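Local coordinates for methanol--corrinoid protein co-methyltransferase (Methanosarcina barkeri, PDB 2I2X), which transfers the methyl group of methanol to the cob(I)amide cofactor of its partner corrinoid protein MtaC, an early step of methanol-based methane formation, at residues 167-172 against 221-226; 247-251 against 271-276; 289-293 against 329-333. All coordinates share one frame; numbering follows the deposited sequence.

Interaction 1 of 3, residues 167-172 against 221-226; sequences GGKEVF and AQANTA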
loop_
_atom_site.group_PDB
_atom_site.type_symbol
_atom_site.label_atom_id
_atom_site.label_comp_id
_atom_site.label_asym_id
_atom_site.label_seq_id
_atom_site.Cartn_x
_atom_site.Cartn_y
_atom_site.Cartn_z
ATOM N N GLY A 167 -3.944 23.287 20.159
ATOM C CA GLY A 167 -3.314 24.381 20.922
ATOM C C GLY A 167 -2.099 24.985 20.223
ATOM O O GLY A 167 -1.141 24.281 19.902
ATOM N N GLY A 168 -2.138 26.286 19.977
ATOM C CA GLY A 168 -1.002 26.980 19.372
ATOM C C GLY A 168 -0.938 26.891 17.848
ATOM O O GLY A 168 -0.012 27.429 17.220
ATOM N N LYS A 169 -1.914 26.226 17.239
ATOM C CA LYS A 169 -1.943 26.042 15.793
ATOM C C LYS A 169 -1.906 27.367 15.005
ATOM O O LYS A 169 -1.164 27.498 14.022
ATOM C CB LYS A 169 -3.173 25.192 15.435
ATOM C CG LYS A 169 -3.498 25.038 13.972
ATOM C CD LYS A 169 -4.543 23.938 13.771
ATOM C CE LYS A 169 -5.967 24.455 13.734
ATOM N NZ LYS A 169 -6.437 24.688 12.351
ATOM N N GLU A 170 -2.690 28.351 15.445
ATOM C CA GLU A 170 -2.836 29.622 14.726
ATOM C C GLU A 170 -1.531 30.429 14.680
ATOM O O GLU A 170 -1.182 30.994 13.645
ATOM C CB GLU A 170 -4.017 30.452 15.291
ATOM C CG GLU A 170 -3.787 31.244 16.626
ATOM C CD GLU A 170 -3.475 30.366 17.865
ATOM O OE1 GLU A 170 -2.424 29.680 17.885
ATOM O OE2 GLU A 170 -4.257 30.403 18.840
ATOM N N VAL A 171 -0.799 30.468 15.788
ATOM C CA VAL A 171 0.473 31.179 15.798
ATOM C C VAL A 171 1.572 30.390 15.092
ATOM O O VAL A 171 2.438 30.988 14.438
ATOM C CB VAL A 171 0.908 31.616 17.224
ATOM C CG1 VAL A 171 2.239 32.362 17.168
ATOM C CG2 VAL A 171 -0.159 32.497 17.837
ATOM N N PHE A 172 1.533 29.060 15.212
ATOM C CA PHE A 172 2.442 28.189 14.458
ATOM C C PHE A 172 2.323 28.399 12.943
ATOM O O PHE A 172 3.340 28.533 12.247
ATOM C CB PHE A 172 2.241 26.691 14.788
ATOM C CG PHE A 172 2.903 25.776 13.784
ATOM C CD1 PHE A 172 4.231 25.393 13.951
ATOM C CD2 PHE A 172 2.225 25.383 12.628
ATOM C CE1 PHE A 172 4.868 24.616 13.028
ATOM C CE2 PHE A 172 2.864 24.605 11.672
ATOM C CZ PHE A 172 4.191 24.217 11.881
ATOM N N ALA A 221 -0.521 18.873 14.402
ATOM C CA ALA A 221 -0.996 20.159 13.918
ATOM C C ALA A 221 0.127 21.183 13.775
ATOM O O ALA A 221 -0.065 22.205 13.123
ATOM C CB ALA A 221 -2.128 20.681 14.802
ATOM N N GLN A 222 1.294 20.900 14.345
ATOM C CA GLN A 222 2.425 21.842 14.303
ATOM C C GLN A 222 3.661 21.149 13.761
ATOM O O GLN A 222 3.986 21.345 12.606
ATOM C CB GLN A 222 2.707 22.495 15.688
ATOM C CG GLN A 222 1.534 23.343 16.268
ATOM C CD GLN A 222 1.672 23.600 17.779
ATOM O OE1 GLN A 222 2.067 22.717 18.537
ATOM N NE2 GLN A 222 1.347 24.809 18.204
ATOM N N ALA A 223 4.345 20.338 14.566
ATOM C CA ALA A 223 5.488 19.586 14.051
ATOM C C ALA A 223 5.270 18.799 12.690
ATOM O O ALA A 223 6.120 18.932 11.786
ATOM C CB ALA A 223 6.103 18.699 15.132
ATOM N N ASN A 224 4.165 18.053 12.511
ATOM C CA ASN A 224 4.009 17.364 11.218
ATOM C C ASN A 224 3.781 18.337 10.063
ATOM O O ASN A 224 4.302 18.109 8.961
ATOM C CB ASN A 224 3.018 16.156 11.204
ATOM C CG ASN A 224 3.490 14.964 12.106
ATOM O OD1 ASN A 224 4.714 14.783 12.385
ATOM N ND2 ASN A 224 2.505 14.156 12.581
ATOM N N THR A 225 3.040 19.426 10.317
ATOM C CA THR A 225 2.861 20.472 9.315
ATOM C C THR A 225 4.230 21.010 8.877
ATOM O O THR A 225 4.505 21.152 7.674
ATOM C CB THR A 225 1.923 21.638 9.755
ATOM O OG1 THR A 225 0.603 21.152 10.071
ATOM C CG2 THR A 225 1.792 22.684 8.605
ATOM N N ALA A 226 5.104 21.259 9.838
ATOM C CA ALA A 226 6.435 21.717 9.475
ATOM C C ALA A 226 7.147 20.673 8.597
ATOM O O ALA A 226 7.799 21.022 7.615
ATOM C CB ALA A 226 7.238 22.051 10.708
#
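Phe172 lies against the first turn of helix 220-230, and its ring makes the tight part of the contact. Gln222 covers one ring face. Gln222 CA stands 3.7 Å from the centroid of the Phe172 ring, only 4° off the normal, which is a CH-pi contact. With CG of Phe172 swung anti to the backbone N (chi1 165°), the ring reaches across to the other helix. There it sits as a knob among Ala221, Gln222, Thr225 and Ala226. CB of Ala226 meets the ring edge in plane, 3.9 Å from CZ of Phe172. Thr225 CB is 3.7 Å from Phe172 CE2 and comes in obliquely. The amide of Gln222 runs back the other way, past the ring. Gln222 NE2 is 3.1 Å from Gly168 O, at the start of helix 169-176, and also has a weak hydrogen bond to Ser187 O.

The other side is looser. Lys169 CD comes no nearer than 4.2 Å to Ala221 CB, and the lysine chain bends away. This side faces the cofactor: Lys169, Ala221 and Thr225 all touch the bound 5-hydroxybenzimidazolylcobamide. Lys169 packs on Val135, and Thr225 on Ile138, of a neighbouring chain.

The contact thus joins helix 169-176, which follows strand 160-163, to helix 220-230, which follows strand 213-216. Helix 181-210 adds Leu184 and Ser187 against Phe172, and helix 240-259 backs Ala223 and Ala226.

Interaction 2 of 3, residues 247-251 against 271-276; sequences RAISA and YENIIV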
loop_
_atom_site.group_PDB
_atom_site.type_symbol
_atom_site.label_atom_id
_atom_site.label_comp_id
_atom_site.label_asym_id
_atom_site.label_seq_id
_atom_site.Cartn_x
_atom_site.Cartn_y
_atom_site.Cartn_z
ATOM N N ARG A 247 10.376 19.928 15.609
ATOM C CA ARG A 247 10.215 18.607 16.223
ATOM C C ARG A 247 10.720 18.512 17.652
ATOM O O ARG A 247 10.060 17.918 18.517
ATOM C CB ARG A 247 10.891 17.516 15.399
ATOM C CG ARG A 247 10.645 16.128 15.953
ATOM C CD ARG A 247 9.217 15.666 15.716
ATOM N NE ARG A 247 8.928 15.532 14.281
ATOM C CZ ARG A 247 7.711 15.361 13.765
ATOM N NH1 ARG A 247 6.653 15.274 14.572
ATOM N NH2 ARG A 247 7.559 15.279 12.440
ATOM N N ALA A 248 11.895 19.068 17.888
ATOM C CA ALA A 248 12.486 19.066 19.206
ATOM C C ALA A 248 11.582 19.756 20.239
ATOM O O ALA A 248 11.373 19.238 21.325
ATOM C CB ALA A 248 13.863 19.717 19.152
ATOM N N ILE A 249 11.021 20.907 19.876
ATOM C CA ILE A 249 10.094 21.670 20.747
ATOM C C ILE A 249 8.784 20.921 21.014
ATOM O O ILE A 249 8.131 21.139 22.063
ATOM C CB ILE A 249 9.791 23.076 20.112
ATOM C CG1 ILE A 249 11.124 23.753 19.732
ATOM C CG2 ILE A 249 8.908 23.929 21.022
ATOM C CD1 ILE A 249 11.063 25.250 19.313
ATOM N N SER A 250 8.396 20.040 20.074
ATOM C CA SER A 250 7.102 19.352 20.181
ATOM C C SER A 250 7.196 18.331 21.275
ATOM O O SER A 250 6.195 18.002 21.916
ATOM C CB SER A 250 6.704 18.671 18.872
ATOM O OG SER A 250 7.547 17.553 18.591
ATOM N N ALA A 251 8.412 17.836 21.499
ATOM C CA ALA A 251 8.637 16.809 22.524
ATOM C C ALA A 251 8.098 17.203 23.927
ATOM O O ALA A 251 7.276 16.474 24.481
ATOM C CB ALA A 251 10.110 16.400 22.575
ATOM N N TYR A 271 5.970 11.640 15.907
ATOM C CA TYR A 271 7.338 11.232 15.723
ATOM C C TYR A 271 8.225 11.597 16.904
ATOM O O TYR A 271 9.239 10.933 17.139
ATOM C CB TYR A 271 7.880 11.867 14.474
ATOM C CG TYR A 271 7.382 11.264 13.169
ATOM C CD1 TYR A 271 6.172 11.657 12.625
ATOM C CD2 TYR A 271 8.166 10.351 12.451
ATOM C CE1 TYR A 271 5.739 11.163 11.414
ATOM C CE2 TYR A 271 7.731 9.834 11.244
ATOM C CZ TYR A 271 6.510 10.253 10.721
ATOM O OH TYR A 271 6.049 9.780 9.494
ATOM N N GLU A 272 7.869 12.668 17.624
ATOM C CA GLU A 272 8.595 13.063 18.808
ATOM C C GLU A 272 8.415 12.064 19.963
ATOM O O GLU A 272 9.067 12.199 21.010
ATOM C CB GLU A 272 8.172 14.475 19.252
ATOM C CG GLU A 272 6.719 14.629 19.826
ATOM C CD GLU A 272 5.638 14.702 18.749
ATOM O OE1 GLU A 272 4.485 15.076 19.111
ATOM O OE2 GLU A 272 5.928 14.372 17.558
ATOM N N ASN A 273 7.524 11.071 19.783
ATOM C CA ASN A 273 7.286 10.042 20.812
ATOM C C ASN A 273 8.560 9.332 21.256
ATOM O O ASN A 273 8.637 8.819 22.394
ATOM C CB ASN A 273 6.251 9.008 20.370
ATOM C CG ASN A 273 4.839 9.565 20.322
ATOM O OD1 ASN A 273 4.555 10.654 20.842
ATOM N ND2 ASN A 273 3.942 8.832 19.653
ATOM N N ILE A 274 9.565 9.296 20.382
ATOM C CA ILE A 274 10.813 8.653 20.795
ATOM C C ILE A 274 11.437 9.432 21.995
ATOM O O ILE A 274 11.877 8.839 23.004
ATOM C CB ILE A 274 11.799 8.435 19.612
ATOM C CG1 ILE A 274 13.109 7.800 20.086
ATOM C CG2 ILE A 274 12.090 9.766 18.868
ATOM C CD1 ILE A 274 13.002 6.421 20.623
ATOM N N ILE A 275 11.467 10.757 21.884
ATOM C CA ILE A 275 11.901 11.571 23.016
ATOM C C ILE A 275 10.998 11.314 24.225
ATOM O O ILE A 275 11.491 11.139 25.309
ATOM C CB ILE A 275 11.934 13.053 22.650
ATOM C CG1 ILE A 275 12.923 13.283 21.514
ATOM C CG2 ILE A 275 12.355 13.878 23.837
ATOM C CD1 ILE A 275 12.649 14.517 20.711
ATOM N N VAL A 276 9.689 11.245 24.019
ATOM C CA VAL A 276 8.725 11.102 25.111
ATOM C C VAL A 276 8.875 9.785 25.864
ATOM O O VAL A 276 8.763 9.743 27.106
ATOM C CB VAL A 276 7.260 11.303 24.595
ATOM C CG1 VAL A 276 6.244 10.991 25.673
ATOM C CG2 VAL A 276 7.051 12.737 24.090
#
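Arg247 reaches over Tyr271 and Glu272, where the chain leaves the zinc ligand Cys269 in this TIM-barrel subunit. The contact joins helix 240-259 to the approach to helix 273-280. The arginine chain bends at chi2 (72°) and again at chi3, and this brings the guanidinium over Tyr271. At Tyr271, CB lies over one face of the guanidinium, 3.6 Å from Arg247 CZ. The phenol ring leads away, and its OH is hydrogen-bonded to Asp297. Next, Glu272 OE2 accepts a hydrogen bond from Arg247 NH1 at 3.2 Å, within a salt bridge. The bond is bent, 140° at the hydrogen. NH1 meets OE2 from the syn side, 31° out of the carboxylate plane. The other oxygen, OE1, is held by Ser254 OG and Asp219 N, which probably fixes the rotation of the carboxylate. Arg247 NH2 has its own partner in Asn224 OD1. Each buried charged group therefore has more than one polar partner. The CB of Glu272 also packs against Ser250 OG, at 3.2 Å. One turn on, the contact becomes apolar. Ile275 and Val276 both touch Ala251: Ala251 CB is 3.6 Å from Ile275 CG2, and Ala251 O is 3.8 Å from Val276 CG2.

Interaction 3 of 3, residues 289-293 against 329-333; sequences KTSTC and WSETL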
loop_
_atom_site.group_PDB
_atom_site.type_symbol
_atom_site.label_atom_id
_atom_site.label_comp_id
_atom_site.label_asym_id
_atom_site.label_seq_id
_atom_site.Cartn_x
_atom_site.Cartn_y
_atom_site.Cartn_z
ATOM N N LYS A 289 8.062 3.806 7.214
ATOM C CA LYS A 289 8.079 3.180 5.895
ATOM C C LYS A 289 6.745 2.542 5.471
ATOM O O LYS A 289 6.475 2.456 4.265
ATOM C CB LYS A 289 9.211 2.158 5.810
ATOM C CG LYS A 289 8.941 0.849 6.500
ATOM C CD LYS A 289 9.923 -0.168 6.023
ATOM C CE LYS A 289 10.102 -1.309 7.001
ATOM N NZ LYS A 289 11.318 -2.119 6.608
ATOM N N THR A 290 5.956 2.070 6.445
ATOM C CA THR A 290 4.691 1.411 6.185
ATOM C C THR A 290 3.488 2.341 6.442
ATOM O O THR A 290 2.347 1.887 6.653
ATOM C CB THR A 290 4.571 0.080 6.935
ATOM O OG1 THR A 290 5.760 -0.681 6.720
ATOM C CG2 THR A 290 3.371 -0.762 6.401
ATOM N N SER A 291 3.742 3.647 6.388
ATOM C CA SER A 291 2.640 4.638 6.390
ATOM C C SER A 291 2.680 5.479 5.111
ATOM O O SER A 291 2.064 6.545 5.050
ATOM C CB SER A 291 2.664 5.533 7.654
ATOM O OG SER A 291 3.876 6.283 7.717
ATOM N N THR A 292 3.387 5.001 4.095
ATOM C CA THR A 292 3.523 5.762 2.839
ATOM C C THR A 292 2.202 5.992 2.100
ATOM O O THR A 292 2.122 6.894 1.265
ATOM C CB THR A 292 4.537 5.105 1.861
ATOM O OG1 THR A 292 4.198 3.714 1.684
ATOM C CG2 THR A 292 5.971 5.239 2.393
ATOM N N CYS A 293 1.188 5.164 2.371
ATOM C CA CYS A 293 -0.182 5.407 1.889
ATOM C C CYS A 293 -0.718 6.779 2.316
ATOM O O CYS A 293 -1.550 7.398 1.622
ATOM C CB CYS A 293 -1.129 4.319 2.402
ATOM S SG CYS A 293 -0.794 3.790 4.121
ATOM N N TRP A 329 -2.426 -3.095 3.946
ATOM C CA TRP A 329 -1.544 -2.386 4.856
ATOM C C TRP A 329 -1.469 -3.049 6.219
ATOM O O TRP A 329 -0.390 -3.050 6.817
ATOM C CB TRP A 329 -1.870 -0.908 4.947
ATOM C CG TRP A 329 -1.566 -0.173 3.687
ATOM C CD1 TRP A 329 -2.452 0.130 2.666
ATOM C CD2 TRP A 329 -0.297 0.336 3.278
ATOM N NE1 TRP A 329 -1.797 0.801 1.665
ATOM C CE2 TRP A 329 -0.479 0.942 2.012
ATOM C CE3 TRP A 329 0.971 0.325 3.845
ATOM C CZ2 TRP A 329 0.563 1.533 1.310
ATOM C CZ3 TRP A 329 2.027 0.929 3.149
ATOM C CH2 TRP A 329 1.811 1.522 1.887
ATOM N N SER A 330 -2.551 -3.666 6.690
ATOM C CA SER A 330 -2.452 -4.386 7.966
ATOM C C SER A 330 -1.503 -5.563 7.876
ATOM O O SER A 330 -0.739 -5.825 8.813
ATOM C CB SER A 330 -3.820 -4.803 8.559
ATOM O OG SER A 330 -4.622 -5.514 7.623
ATOM N N GLU A 331 -1.534 -6.271 6.750
ATOM C CA GLU A 331 -0.624 -7.405 6.541
ATOM C C GLU A 331 0.863 -6.971 6.577
ATOM O O GLU A 331 1.670 -7.605 7.266
ATOM C CB GLU A 331 -0.990 -8.215 5.273
ATOM C CG GLU A 331 0.064 -9.320 4.859
ATOM C CD GLU A 331 -0.469 -10.413 3.934
ATOM O OE1 GLU A 331 -1.700 -10.651 3.915
ATOM O OE2 GLU A 331 0.345 -11.054 3.220
ATOM N N THR A 332 1.215 -5.891 5.877
ATOM C CA THR A 332 2.578 -5.343 5.936
ATOM C C THR A 332 2.963 -4.914 7.386
ATOM O O THR A 332 4.035 -5.275 7.899
ATOM C CB THR A 332 2.741 -4.180 4.935
ATOM O OG1 THR A 332 2.169 -4.532 3.659
ATOM C CG2 THR A 332 4.170 -3.849 4.745
ATOM N N LEU A 333 2.081 -4.176 8.059
ATOM C CA LEU A 333 2.346 -3.789 9.432
ATOM C C LEU A 333 2.584 -5.007 10.303
ATOM O O LEU A 333 3.587 -5.086 11.033
ATOM C CB LEU A 333 1.179 -2.975 10.033
ATOM C CG LEU A 333 0.861 -1.622 9.416
ATOM C CD1 LEU A 333 -0.442 -1.159 9.877
ATOM C CD2 LEU A 333 1.959 -0.576 9.697
#
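Cys293 and Trp329 meet through their first torsions. In Cys293, SG is placed between the backbone N and the carbonyl carbon (chi1 39°). In Trp329, CG is anti to the carbonyl carbon (chi1 -68°), which sends the indole out from helix 325-345 to the loop. The sulfur then lies over the indole face. SG of Cys293 is 3.6 Å from the centroid of the six-membered ring of Trp329, 14° off the normal. The CB of Cys293 rests on the same ring system, 3.4 Å from Trp329 CZ2.

Two threonines bound the indole. Thr292 comes at the ring edge, its OG1 3.2 Å from Trp329 CH2. This hydroxyl is hydrogen-bonded to Cys328 O of the second subunit, another copy of this protein. Thr290 turns its methyl to the helix. Thr290 CG2 lies at the indole edge in plane, 3.7 Å from Trp329 CE3. The same methyl touches Thr332 CG2 and Leu333 CD2, each 3.6 Å from Thr290 CG2. So one small branch fits among three side chains of the helix. The hydroxyl of Thr290 is hydrogen-bonded to Asp336 OD2 of its own chain. No hydrogen bond crosses between 289-293 and 329-333.

The second subunit closes over this region. Thr332 OG1 bonds to Lys289 O of that copy, and Lys289 NZ forms a salt bridge with its Asp336. Strands 40-43 and 309-311 also pack here, Ile43 on Trp329 and Trp310 on Leu333. The arrangement is a cysteine sulfur-aromatic contact in which a loop following barrel strand 285-287 is packed on helix 325-345, at the interface between the two MtaB copies.

In the fold
All three contacts are buried in the assembly, but they differ in place and chemistry. Interactions 1 and 2 are neighbours, with centres 14 Å apart. They share the side of the fold where helices 220-230 and 240-259 follow each other, and Ala223 packs on Arg247 and Ser250. Interaction 1 is mainly aromatic and borders the corrinoid. Interaction 2 lies deeper, about 9 Å from the chain centre, combines an ion pair with apolar packing, and meets no other chain. Interaction 3 lies about 17 Å out and 22 Å or more from the other two centres. It is held by sulfur-aromatic and methyl contacts, with its hydroxyls engaged elsewhere, some by the second subunit.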